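Long-range contacts in cellulose 1,4-beta-cellobiosidase (Thermobifida fusca, PDB 4JJJ), which probably hydrolyses cellulose, releasing cellobiose units from its chains, here as the family 48 catalytic part of a longer protein: residues V29-V34 and D151-Y156; S135-T140 and D344-V349; M267-F272 and G318-H323; F463-D468 and G500-L505. The protein carries 1 engineered substitution. All blocks are in the same frame, centred on the assembly; numbering follows the deposited sequence.

All four contacts belong to the family 48 glycoside hydrolase domain, an (alpha/alpha)6 fold with small antiparallel sheets. Along the chain interactions 1 and 2 interlock, since 135-140 falls between the two segments of interaction 1; interaction 3 lies wholly between the segments of interaction 2, and interaction 4 follows them all. Interactions 2 and 3 are nearest neighbours, centres about 21 Å apart, and helix 348-365 serves both: it begins in interaction 2, and side chains of interaction 3 rest on it. Interactions 2 and 4 lie about 40 Å apart, on opposite sides of the chain's centre. Interactions 1 and 3 each contribute residues to the glycan pockets, whereas interaction 2 is at the surface.

Interaction 1. Residues V29-V34 and D151-Y156. With ZN (zinc ion), chain B; BGC (beta-D-glucopyranose), chain C.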
# COMPACT_ATOMS: atom_id res chain seq x y z
N VAL A 29 7.70 -11.77 12.46
CA VAL A 29 7.61 -10.52 11.70
C VAL A 29 8.23 -10.74 10.32
O VAL A 29 9.43 -11.01 10.19
CB VAL A 29 8.31 -9.37 12.44
CG1 VAL A 29 8.26 -8.04 11.62
CG2 VAL A 29 7.71 -9.15 13.78
N PRO A 30 7.42 -10.68 9.27
CA PRO A 30 7.97 -10.90 7.93
C PRO A 30 8.81 -9.73 7.47
O PRO A 30 8.50 -8.59 7.81
CB PRO A 30 6.74 -10.99 7.01
CG PRO A 30 5.73 -10.13 7.71
CD PRO A 30 5.97 -10.45 9.21
N TYR A 31 9.85 -10.00 6.73
CA TYR A 31 10.61 -8.97 6.02
C TYR A 31 9.92 -8.66 4.73
O TYR A 31 9.18 -9.45 4.20
CB TYR A 31 12.00 -9.50 5.72
CG TYR A 31 12.91 -9.83 6.91
CD1 TYR A 31 13.22 -8.86 7.88
CD2 TYR A 31 13.51 -11.05 7.00
CE1 TYR A 31 14.13 -9.12 8.89
CE2 TYR A 31 14.39 -11.31 8.03
CZ TYR A 31 14.67 -10.34 8.94
OH TYR A 31 15.60 -10.61 9.97
N HIS A 32 10.26 -7.50 4.14
CA HIS A 32 9.81 -7.17 2.78
C HIS A 32 10.27 -8.24 1.80
O HIS A 32 9.54 -8.72 0.96
CB HIS A 32 10.28 -5.79 2.37
CG HIS A 32 9.93 -5.48 0.94
ND1 HIS A 32 8.63 -5.17 0.55
CD2 HIS A 32 10.69 -5.40 -0.17
CE1 HIS A 32 8.62 -4.95 -0.74
NE2 HIS A 32 9.85 -5.04 -1.21
N SER A 33 11.52 -8.65 1.98
CA SER A 33 12.14 -9.70 1.13
C SER A 33 13.26 -10.39 1.84
O SER A 33 13.86 -9.89 2.76
CB SER A 33 12.64 -9.13 -0.21
OG SER A 33 13.54 -8.08 0.03
N VAL A 34 13.58 -11.59 1.35
CA VAL A 34 14.70 -12.33 1.89
C VAL A 34 16.02 -11.57 1.67
O VAL A 34 16.83 -11.39 2.65
CB VAL A 34 14.76 -13.75 1.29
CG1 VAL A 34 16.07 -14.41 1.67
CG2 VAL A 34 13.62 -14.62 1.72
N ASP A 151 11.38 -1.04 10.55
CA ASP A 151 12.74 -1.48 10.32
C ASP A 151 12.98 -2.71 11.20
O ASP A 151 13.18 -2.54 12.37
CB ASP A 151 13.69 -0.35 10.65
CG ASP A 151 15.13 -0.69 10.44
OD1 ASP A 151 15.51 -1.81 10.00
OD2 ASP A 151 15.99 0.29 10.52
N VAL A 152 12.84 -3.89 10.62
CA VAL A 152 12.79 -5.15 11.41
C VAL A 152 14.15 -5.51 12.10
O VAL A 152 14.12 -5.92 13.22
CB VAL A 152 12.29 -6.28 10.51
CG1 VAL A 152 12.14 -7.57 11.40
CG2 VAL A 152 10.94 -5.97 9.92
N ASP A 153 15.24 -5.35 11.38
CA ASP A 153 16.58 -5.63 11.93
C ASP A 153 17.23 -4.38 12.49
O ASP A 153 18.41 -4.42 12.89
CB ASP A 153 17.43 -6.23 10.85
CG ASP A 153 17.07 -7.72 10.55
OD1 ASP A 153 16.32 -8.30 11.33
OD2 ASP A 153 17.54 -8.16 9.49
N ASN A 154 16.56 -3.24 12.52
CA ASN A 154 17.17 -1.99 13.00
C ASN A 154 18.39 -1.62 12.21
O ASN A 154 19.40 -1.17 12.74
CB ASN A 154 17.48 -2.04 14.52
CG ASN A 154 17.41 -0.65 15.19
OD1 ASN A 154 16.54 0.17 14.87
ND2 ASN A 154 18.26 -0.41 16.22
N VAL A 155 18.30 -1.77 10.89
CA VAL A 155 19.43 -1.43 10.08
C VAL A 155 19.75 0.03 10.12
O VAL A 155 20.94 0.40 10.07
CB VAL A 155 19.31 -1.97 8.67
CG1 VAL A 155 18.33 -1.19 7.91
CG2 VAL A 155 20.66 -2.06 8.09
N TYR A 156 18.75 0.86 10.36
CA TYR A 156 18.96 2.30 10.44
C TYR A 156 19.36 2.80 11.85
O TYR A 156 19.79 3.95 11.98
CB TYR A 156 17.70 3.13 9.94
CG TYR A 156 17.54 3.17 8.46
CD1 TYR A 156 16.83 2.17 7.76
CD2 TYR A 156 18.13 4.19 7.69
CE1 TYR A 156 16.67 2.16 6.41
CE2 TYR A 156 17.95 4.24 6.35
CZ TYR A 156 17.23 3.24 5.68
OH TYR A 156 17.06 3.27 4.34
ZN ZN B . 18.54 -8.14 8.13
C2 BGC C . 6.58 -3.37 -4.01
C3 BGC C . 5.33 -3.27 -3.14
C4 BGC C . 4.50 -2.01 -3.53
C5 BGC C . 4.31 -1.89 -5.06
C6 BGC C . 3.66 -0.57 -5.42
C1 BGC C . 6.26 -3.28 -5.49
O2 BGC C . 7.22 -4.62 -3.78
O3 BGC C . 5.76 -3.24 -1.76
O4 BGC C . 3.23 -2.08 -2.85
O5 BGC C . 5.59 -2.02 -5.69
O6 BGC C . 4.44 0.51 -4.95
O HOH W 1 20.05 -9.64 7.74
O HOH W 2 19.51 -6.33 7.75
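A zinc site built from Asp153, in the loop after strand 149-151, and His46 is backed by Tyr31, which directly follows strand 27-30 and helps to hold the Asp153 carboxylate, together with Arg22. Tyr31 OH donates to Asp153 OD1 at 2.8 Å, using the syn lone pair of that oxygen. The ring and carboxylate planes stand 78° apart, and OD1 lies at the ring edge. Asp153 OD2 is then directed to the zinc ion, which two waters also bind. Arg22 forms a salt bridge with OD1, and His46 stacks on Tyr31, so the tyrosine touches both protein ligands of the metal.

Below this polar end the contact is apolar. Val152 CG1, anti to its own N (chi1 -175°), reaches the ring obliquely, 3.6 Å from Tyr31 CE1. Its other branch, CG2, slides past Val29 and comes within 3.8 Å of Val29 CG1. The end of the next side chain, His32, leads away from 151-156: its CE1 lies 3.4 Å from O2 of the bound glucose, and its NE2 is hydrogen-bonded to Glu40. One carboxylate oxygen on the metal and the other on a tyrosine hydroxyl is typical of a first-shell ligand oriented by a second-shell residue.

Interaction 2. Residues S135-T140 and D344-V349; sequences SSTYGT and DSPTGV. With NA (sodium ion), chain I.
The Tyr138 ring and the Asp344 carboxylate lie 23° from parallel, although the two side chains cross at about a right angle. Over the centre of one ring face sits Thr137 CG2, 3.4 Å above the plane; water 4 lies at the ring edge, in plane. This water donates to Tyr138 OH at 2.6 Å and accepts from Asp344 N at 2.9 Å, bridging the segments, while Asp261 supplies a further partner for the hydroxyl.

Thr137 makes most of the direct contact. Its CG2, anti to the backbone N, touches Asp344 CB at 3.8 Å, and its OG1 lies 3.4 Å from Ser345 CA while bonding to Glu133 O one helical turn back. The contact thus brings the C-terminal end of helix 131-138 against the turn (Asp344 to Pro346) that leads into helix 348-365 in this (alpha/alpha)6 domain. Ser345 OG, bonded also to Asp261, accepts a weak capping bond from Gly348 N with an N-H...O angle of only 121°. Replacing Thr137 by glycine would probably uncover that face of the Tyr138 ring and open a gap beside Asp344 CB and Ser345 CA.

On the solvent side, water 3 donates both to Thr137 O and to Asp344 OD2, the latter at 2.8 Å. Asp344 OD2 also binds a sodium ion at 2.2 Å, with Asp254 as a second protein ligand.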
# COMPACT_ATOMS: atom_id res chain seq x y z
N SER A 135 -14.30 6.61 19.39
CA SER A 135 -14.00 6.60 20.82
C SER A 135 -15.18 6.01 21.59
O SER A 135 -14.98 5.19 22.48
CB SER A 135 -13.69 8.01 21.32
OG SER A 135 -13.75 7.98 22.74
N SER A 136 -16.39 6.41 21.24
CA SER A 136 -17.59 5.88 21.87
C SER A 136 -17.83 4.44 21.56
O SER A 136 -18.45 3.72 22.36
CB SER A 136 -18.82 6.71 21.50
OG SER A 136 -18.71 8.04 21.95
N THR A 137 -17.36 3.95 20.39
CA THR A 137 -17.59 2.59 20.06
C THR A 137 -16.56 1.64 20.77
O THR A 137 -16.88 0.44 21.06
CB THR A 137 -17.56 2.39 18.49
OG1 THR A 137 -18.62 3.20 17.96
CG2 THR A 137 -17.66 0.95 18.05
N TYR A 138 -15.30 2.07 20.81
CA TYR A 138 -14.21 1.20 21.21
C TYR A 138 -13.65 1.45 22.61
O TYR A 138 -12.82 0.67 23.09
CB TYR A 138 -13.11 1.19 20.12
CG TYR A 138 -13.69 0.61 18.81
CD1 TYR A 138 -14.05 -0.72 18.74
CD2 TYR A 138 -13.96 1.39 17.72
CE1 TYR A 138 -14.62 -1.26 17.58
CE2 TYR A 138 -14.45 0.86 16.54
CZ TYR A 138 -14.86 -0.42 16.52
OH TYR A 138 -15.43 -0.97 15.38
N GLY A 139 -14.07 2.56 23.18
CA GLY A 139 -13.65 2.94 24.57
C GLY A 139 -12.20 3.36 24.71
O GLY A 139 -11.64 3.33 25.81
N THR A 140 -11.62 3.87 23.62
CA THR A 140 -10.26 4.38 23.59
C THR A 140 -10.16 5.50 22.53
O THR A 140 -10.98 5.53 21.60
CB THR A 140 -9.25 3.26 23.27
OG1 THR A 140 -7.96 3.77 23.13
CG2 THR A 140 -9.56 2.66 21.94
N ASP A 344 -18.99 -2.11 14.30
CA ASP A 344 -19.86 -1.81 15.43
C ASP A 344 -20.26 -0.37 15.59
O ASP A 344 -21.20 -0.05 16.33
CB ASP A 344 -19.14 -2.26 16.71
CG ASP A 344 -19.05 -3.77 16.89
OD1 ASP A 344 -19.74 -4.54 16.18
OD2 ASP A 344 -18.24 -4.14 17.83
N SER A 345 -19.56 0.55 14.96
CA SER A 345 -19.92 1.98 15.10
C SER A 345 -21.32 2.24 14.48
O SER A 345 -21.73 1.59 13.52
CB SER A 345 -18.85 2.80 14.43
OG SER A 345 -18.94 2.54 13.07
N PRO A 346 -22.02 3.20 15.00
CA PRO A 346 -23.39 3.39 14.47
C PRO A 346 -23.46 3.74 12.97
O PRO A 346 -24.48 3.38 12.38
CB PRO A 346 -23.89 4.55 15.33
CG PRO A 346 -23.24 4.19 16.70
CD PRO A 346 -21.80 3.96 16.24
N THR A 347 -22.44 4.36 12.41
CA THR A 347 -22.47 4.69 10.97
C THR A 347 -21.45 3.95 10.09
O THR A 347 -21.38 4.19 8.87
CB THR A 347 -22.39 6.16 10.73
OG1 THR A 347 -21.08 6.70 10.98
CG2 THR A 347 -23.53 6.89 11.46
N GLY A 348 -20.67 3.03 10.67
CA GLY A 348 -19.64 2.32 9.93
C GLY A 348 -20.20 1.53 8.76
O GLY A 348 -19.61 1.50 7.70
N VAL A 349 -21.29 0.79 9.00
CA VAL A 349 -21.83 -0.01 7.98
C VAL A 349 -22.32 0.82 6.80
O VAL A 349 -22.04 0.55 5.59
CB VAL A 349 -22.96 -0.90 8.57
CG1 VAL A 349 -23.66 -1.57 7.43
CG2 VAL A 349 -22.34 -1.98 9.37
NA NA I . -16.46 -5.38 18.41
O HOH W 3 -17.48 -2.50 19.97
O HOH W 4 -16.42 -3.38 14.93
O HOH W 5 -18.20 -6.64 18.16
O HOH W 6 -15.94 -6.42 20.09
O HOH W 7 -14.90 -5.01 16.74
O HOH W 8 -13.80 -5.01 17.80

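Interaction 3. Residues M267-F272 and G318-H323; sequences MFDKYF and GSSSSH. With BGC (beta-D-glucopyranose), chain D; BGC (beta-D-glucopyranose), chain E.
Asp269 and Ser320 join a type I turn, Asp269 to Phe272, to the backbone just before strand 321-323, and the turn is also an Asx turn because Asp269 OD2 accepts from Tyr271 N. The tight part lies here. Ser320 OG donates to Asp269 OD1 at 2.7 Å, meeting it 72° out of the carboxylate plane, and accepts from Lys270 N at 3.1 Å along a nearly straight line of 173°. The serine hydroxyl therefore relays between carboxylate and turn backbone. Asn379 adds a bond to OD1, Tyr385 and Lys273 to OD2, so the buried carboxylate is held from several directions. An alanine in place of Asp269 is likely to leave the Ser320 hydroxyl and Tyr271 N without their acceptor, freeing the turn to shift.

Gly318 packs closely too: a beta carbon there would fall 2.2 Å from Phe268 O, a clash. The backbone bonds beside it are weak, Ser319 N to Phe268 O at 3.0 Å and Gly318 N to Lys270 O at 3.2 Å. Gly318 O is buried without a hydrogen-bond partner, though it receives a CA-H...O contact from Lys270 CA at 3.5 Å.

The looser side faces the glycan pocket, where the ends of Lys270 and Tyr271 lead away from 318-323. Lys270 is extended throughout, which carries NZ to glucose O2 at 3.2 Å and to a salt bridge with Glu108. Beside it, Tyr271 OH, which Ile106 N also meets, donates to O6 of the next glucose at 2.7 Å, the oxygen lying in the ring plane at its edge.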
# COMPACT_ATOMS: atom_id res chain seq x y z
N MET A 267 -11.33 7.53 3.73
CA MET A 267 -12.44 7.96 2.91
C MET A 267 -12.65 9.45 2.87
O MET A 267 -13.56 9.94 2.17
CB MET A 267 -13.70 7.29 3.39
CG MET A 267 -13.76 5.79 3.19
SD MET A 267 -15.37 5.19 3.71
CE MET A 267 -15.14 3.45 3.72
N PHE A 268 -11.81 10.17 3.64
CA PHE A 268 -11.98 11.63 3.85
C PHE A 268 -10.91 12.45 3.18
O PHE A 268 -9.75 12.06 3.18
CB PHE A 268 -12.12 11.96 5.33
CG PHE A 268 -13.39 11.51 5.87
CD1 PHE A 268 -13.54 10.16 6.20
CD2 PHE A 268 -14.49 12.34 5.98
CE1 PHE A 268 -14.75 9.67 6.65
CE2 PHE A 268 -15.70 11.86 6.44
CZ PHE A 268 -15.85 10.52 6.78
N ASP A 269 -11.27 13.64 2.74
CA ASP A 269 -10.27 14.61 2.28
C ASP A 269 -9.17 14.80 3.37
O ASP A 269 -9.47 14.76 4.56
CB ASP A 269 -10.97 15.96 2.01
CG ASP A 269 -10.02 17.01 1.49
OD1 ASP A 269 -9.77 17.01 0.26
OD2 ASP A 269 -9.57 17.83 2.31
N LYS A 270 -7.95 15.10 2.93
CA LYS A 270 -6.85 15.23 3.83
C LYS A 270 -7.20 16.13 5.02
O LYS A 270 -6.89 15.81 6.15
CB LYS A 270 -5.66 15.73 3.10
CG LYS A 270 -4.35 15.72 3.83
CD LYS A 270 -3.17 16.32 3.04
CE LYS A 270 -1.89 16.32 3.84
NZ LYS A 270 -0.80 16.85 3.02
N TYR A 271 -7.70 17.33 4.70
CA TYR A 271 -8.02 18.29 5.72
C TYR A 271 -9.53 18.47 5.89
O TYR A 271 -10.03 19.54 6.34
CB TYR A 271 -7.33 19.63 5.44
CG TYR A 271 -5.84 19.55 5.62
CD1 TYR A 271 -5.30 19.50 6.89
CD2 TYR A 271 -4.99 19.49 4.48
CE1 TYR A 271 -3.89 19.37 7.06
CE2 TYR A 271 -3.60 19.35 4.64
CZ TYR A 271 -3.10 19.28 5.95
OH TYR A 271 -1.69 19.19 6.04
N PHE A 272 -10.28 17.41 5.68
CA PHE A 272 -11.70 17.34 5.85
C PHE A 272 -12.41 18.50 5.11
O PHE A 272 -13.40 18.99 5.61
CB PHE A 272 -12.06 17.27 7.35
CG PHE A 272 -11.57 16.00 8.03
CD1 PHE A 272 -12.32 14.83 7.95
CD2 PHE A 272 -10.33 15.98 8.71
CE1 PHE A 272 -11.75 13.68 8.49
CE2 PHE A 272 -9.82 14.83 9.28
CZ PHE A 272 -10.54 13.66 9.12
N GLY A 318 -7.05 12.64 6.69
CA GLY A 318 -7.35 11.66 5.64
C GLY A 318 -6.38 11.86 4.56
O GLY A 318 -5.25 12.26 4.75
N SER A 319 -6.80 11.58 3.31
CA SER A 319 -6.03 11.94 2.14
C SER A 319 -6.95 12.15 0.97
O SER A 319 -7.99 11.50 0.90
CB SER A 319 -4.81 11.08 1.89
OG SER A 319 -5.15 10.01 1.10
N SER A 320 -6.59 13.02 0.05
CA SER A 320 -7.52 13.51 -0.94
C SER A 320 -7.51 12.79 -2.29
O SER A 320 -8.46 12.97 -3.08
CB SER A 320 -7.19 14.98 -1.23
OG SER A 320 -7.35 15.75 -0.03
N SER A 321 -6.50 11.97 -2.51
CA SER A 321 -6.29 11.35 -3.84
C SER A 321 -6.38 9.84 -3.69
O SER A 321 -5.79 9.26 -2.71
CB SER A 321 -4.95 11.73 -4.40
OG SER A 321 -4.79 11.22 -5.69
N SER A 322 -7.08 9.21 -4.63
CA SER A 322 -7.37 7.76 -4.59
C SER A 322 -6.97 7.13 -5.88
O SER A 322 -7.11 7.72 -6.97
CB SER A 322 -8.84 7.45 -4.26
OG SER A 322 -9.26 7.98 -3.00
N HIS A 323 -6.36 5.93 -5.77
CA HIS A 323 -5.80 5.19 -6.86
C HIS A 323 -6.60 3.91 -7.07
O HIS A 323 -6.88 3.20 -6.13
CB HIS A 323 -4.33 4.90 -6.48
CG HIS A 323 -3.46 4.28 -7.53
ND1 HIS A 323 -3.73 3.08 -8.18
CD2 HIS A 323 -2.27 4.68 -8.03
CE1 HIS A 323 -2.74 2.75 -8.96
NE2 HIS A 323 -1.84 3.74 -8.91
C2 BGC D . 1.34 14.02 4.70
C3 BGC D . 1.68 15.18 5.61
C4 BGC D . 1.96 14.73 7.04
C5 BGC D . 2.93 13.58 7.07
C6 BGC D . 3.14 12.94 8.39
C1 BGC D . 2.44 12.94 4.83
O2 BGC D . 1.17 14.41 3.34
O3 BGC D . 0.59 16.15 5.60
O4 BGC D . 2.56 15.90 7.69
O5 BGC D . 2.50 12.51 6.18
O6 BGC D . 4.15 11.95 8.35
C2 BGC E . 3.05 17.02 9.62
C3 BGC E . 2.47 17.47 10.96
C4 BGC E . 1.13 18.23 10.73
C5 BGC E . 0.20 17.35 9.90
C6 BGC E . -1.10 18.10 9.48
C1 BGC E . 2.02 16.14 8.92
O2 BGC E . 4.20 16.26 9.92
O3 BGC E . 3.44 18.35 11.57
O4 BGC E . 0.46 18.45 11.97
O5 BGC E . 0.88 16.98 8.69
O6 BGC E . -0.84 19.20 8.61

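Interaction 4. Residues F463-D468 and G500-L505. With ZN (zinc ion), chain F.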
# COMPACT_ATOMS: atom_id res chain seq x y z
N PHE A 463 7.70 -17.47 -20.08
CA PHE A 463 6.43 -16.76 -20.05
C PHE A 463 6.68 -15.26 -19.85
O PHE A 463 7.73 -14.87 -19.35
CB PHE A 463 5.60 -17.28 -18.85
CG PHE A 463 5.96 -16.71 -17.49
CD1 PHE A 463 5.32 -15.62 -16.98
CD2 PHE A 463 7.03 -17.28 -16.76
CE1 PHE A 463 5.67 -15.18 -15.78
CE2 PHE A 463 7.36 -16.79 -15.50
CZ PHE A 463 6.68 -15.72 -15.04
N GLN A 464 5.65 -14.47 -20.14
CA GLN A 464 5.77 -13.02 -19.94
C GLN A 464 4.40 -12.45 -19.56
O GLN A 464 3.39 -12.83 -20.16
CB GLN A 464 6.21 -12.32 -21.26
CG GLN A 464 7.58 -12.75 -21.83
CD GLN A 464 8.62 -11.89 -21.21
OE1 GLN A 464 8.85 -10.75 -21.66
NE2 GLN A 464 9.05 -12.26 -20.06
N VAL A 465 4.39 -11.52 -18.61
CA VAL A 465 3.20 -10.78 -18.26
C VAL A 465 3.49 -9.29 -18.39
O VAL A 465 4.69 -8.87 -18.37
CB VAL A 465 2.77 -11.11 -16.78
CG1 VAL A 465 2.47 -12.62 -16.68
CG2 VAL A 465 3.84 -10.73 -15.78
N PRO A 466 2.45 -8.47 -18.50
CA PRO A 466 2.68 -7.01 -18.54
C PRO A 466 3.40 -6.46 -17.34
O PRO A 466 3.20 -6.91 -16.24
CB PRO A 466 1.29 -6.43 -18.75
CG PRO A 466 0.50 -7.60 -19.32
CD PRO A 466 1.05 -8.81 -18.67
N SER A 467 4.22 -5.43 -17.54
CA SER A 467 4.95 -4.78 -16.52
C SER A 467 4.69 -3.27 -16.50
O SER A 467 4.02 -2.75 -15.59
CB SER A 467 6.46 -5.09 -16.64
OG SER A 467 7.16 -4.27 -15.68
N ASP A 468 5.10 -2.55 -17.53
CA ASP A 468 4.95 -1.08 -17.54
C ASP A 468 3.88 -0.67 -18.49
O ASP A 468 3.80 -1.18 -19.64
CB ASP A 468 6.30 -0.43 -17.93
CG ASP A 468 6.35 1.05 -17.68
OD1 ASP A 468 5.89 1.55 -16.61
OD2 ASP A 468 6.98 1.71 -18.56
N GLY A 500 5.00 -12.25 -8.50
CA GLY A 500 3.90 -11.72 -7.68
C GLY A 500 2.76 -11.29 -8.60
O GLY A 500 1.56 -11.62 -8.40
N VAL A 501 3.11 -10.52 -9.62
CA VAL A 501 2.14 -10.03 -10.59
C VAL A 501 1.52 -11.24 -11.31
O VAL A 501 0.34 -11.29 -11.55
CB VAL A 501 2.84 -9.10 -11.62
CG1 VAL A 501 1.89 -8.84 -12.81
CG2 VAL A 501 3.27 -7.85 -10.93
N THR A 502 2.35 -12.20 -11.65
CA THR A 502 1.91 -13.42 -12.31
C THR A 502 0.84 -14.12 -11.49
O THR A 502 -0.19 -14.51 -12.00
CB THR A 502 3.09 -14.33 -12.68
OG1 THR A 502 3.96 -13.61 -13.58
CG2 THR A 502 2.62 -15.63 -13.33
N ALA A 503 1.10 -14.32 -10.21
CA ALA A 503 0.15 -15.04 -9.35
C ALA A 503 -1.17 -14.29 -9.22
O ALA A 503 -2.22 -14.91 -9.26
CB ALA A 503 0.84 -15.30 -8.05
N ALA A 504 -1.11 -12.95 -9.10
CA ALA A 504 -2.33 -12.19 -8.99
C ALA A 504 -3.09 -12.24 -10.31
O ALA A 504 -4.34 -12.27 -10.32
CB ALA A 504 -1.98 -10.74 -8.61
N LEU A 505 -2.41 -12.23 -11.44
CA LEU A 505 -3.06 -12.34 -12.74
C LEU A 505 -3.74 -13.72 -12.85
O LEU A 505 -4.91 -13.81 -13.23
CB LEU A 505 -2.05 -12.11 -13.85
CG LEU A 505 -2.59 -12.27 -15.27
CD1 LEU A 505 -3.78 -11.35 -15.49
CD2 LEU A 505 -1.45 -12.05 -16.25
ZN ZN F . 7.18 3.71 -18.51
O HOH W 9 6.76 4.05 -16.19
O HOH W 10 7.18 3.32 -18.10
O HOH W 11 8.19 3.99 -16.79
O HOH W 12 5.19 3.71 -18.96
O HOH W 13 8.16 4.08 -20.53
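Thr502 OG1 is the polar atom at the heart of this contact: it bonds to Asp498 O one turn earlier in its helix, while Phe463 and Val465 close round it from the other segment. The motif is a beta hairpin, strands 465-473 and 488-496, running into helix 499-516, which packs against the start of the first strand; the short axes approach to 9.0 Å with 126° between their directions. Phe463 comes head-on toward Thr502, its CE1 3.2 Å from OG1, which lies at the ring edge near the ring plane. Both Val465 branches approach the same oxygen, CG1 and CG2 each 3.6 Å from Thr502 OG1, and cross the threonine at about a right angle. Besides its bond to Asp498 O, the hydroxyl is thus approached across the contact by carbons of Phe463 and Val465.

Val465 is also the wedge between two helix residues four apart. Its chi1 of -61° sends the branches to different neighbours: CG1 reaches Leu505 CD2 at 4.0 Å, and CG2 reaches Val501 CG1 at the same 4.0 Å. Val501, Thr502 and Leu505 thus form the helix stripe facing the hairpin. Helix 519-533 covers Thr502 and Leu505 through Leu528, and helix 620-637 packs on Ala503, placing the contact among the helices of the (alpha/alpha)6 fold. Beyond Val465 the strand moves off, its last touch being Pro466 O, 4.1 Å from Val501 CG1.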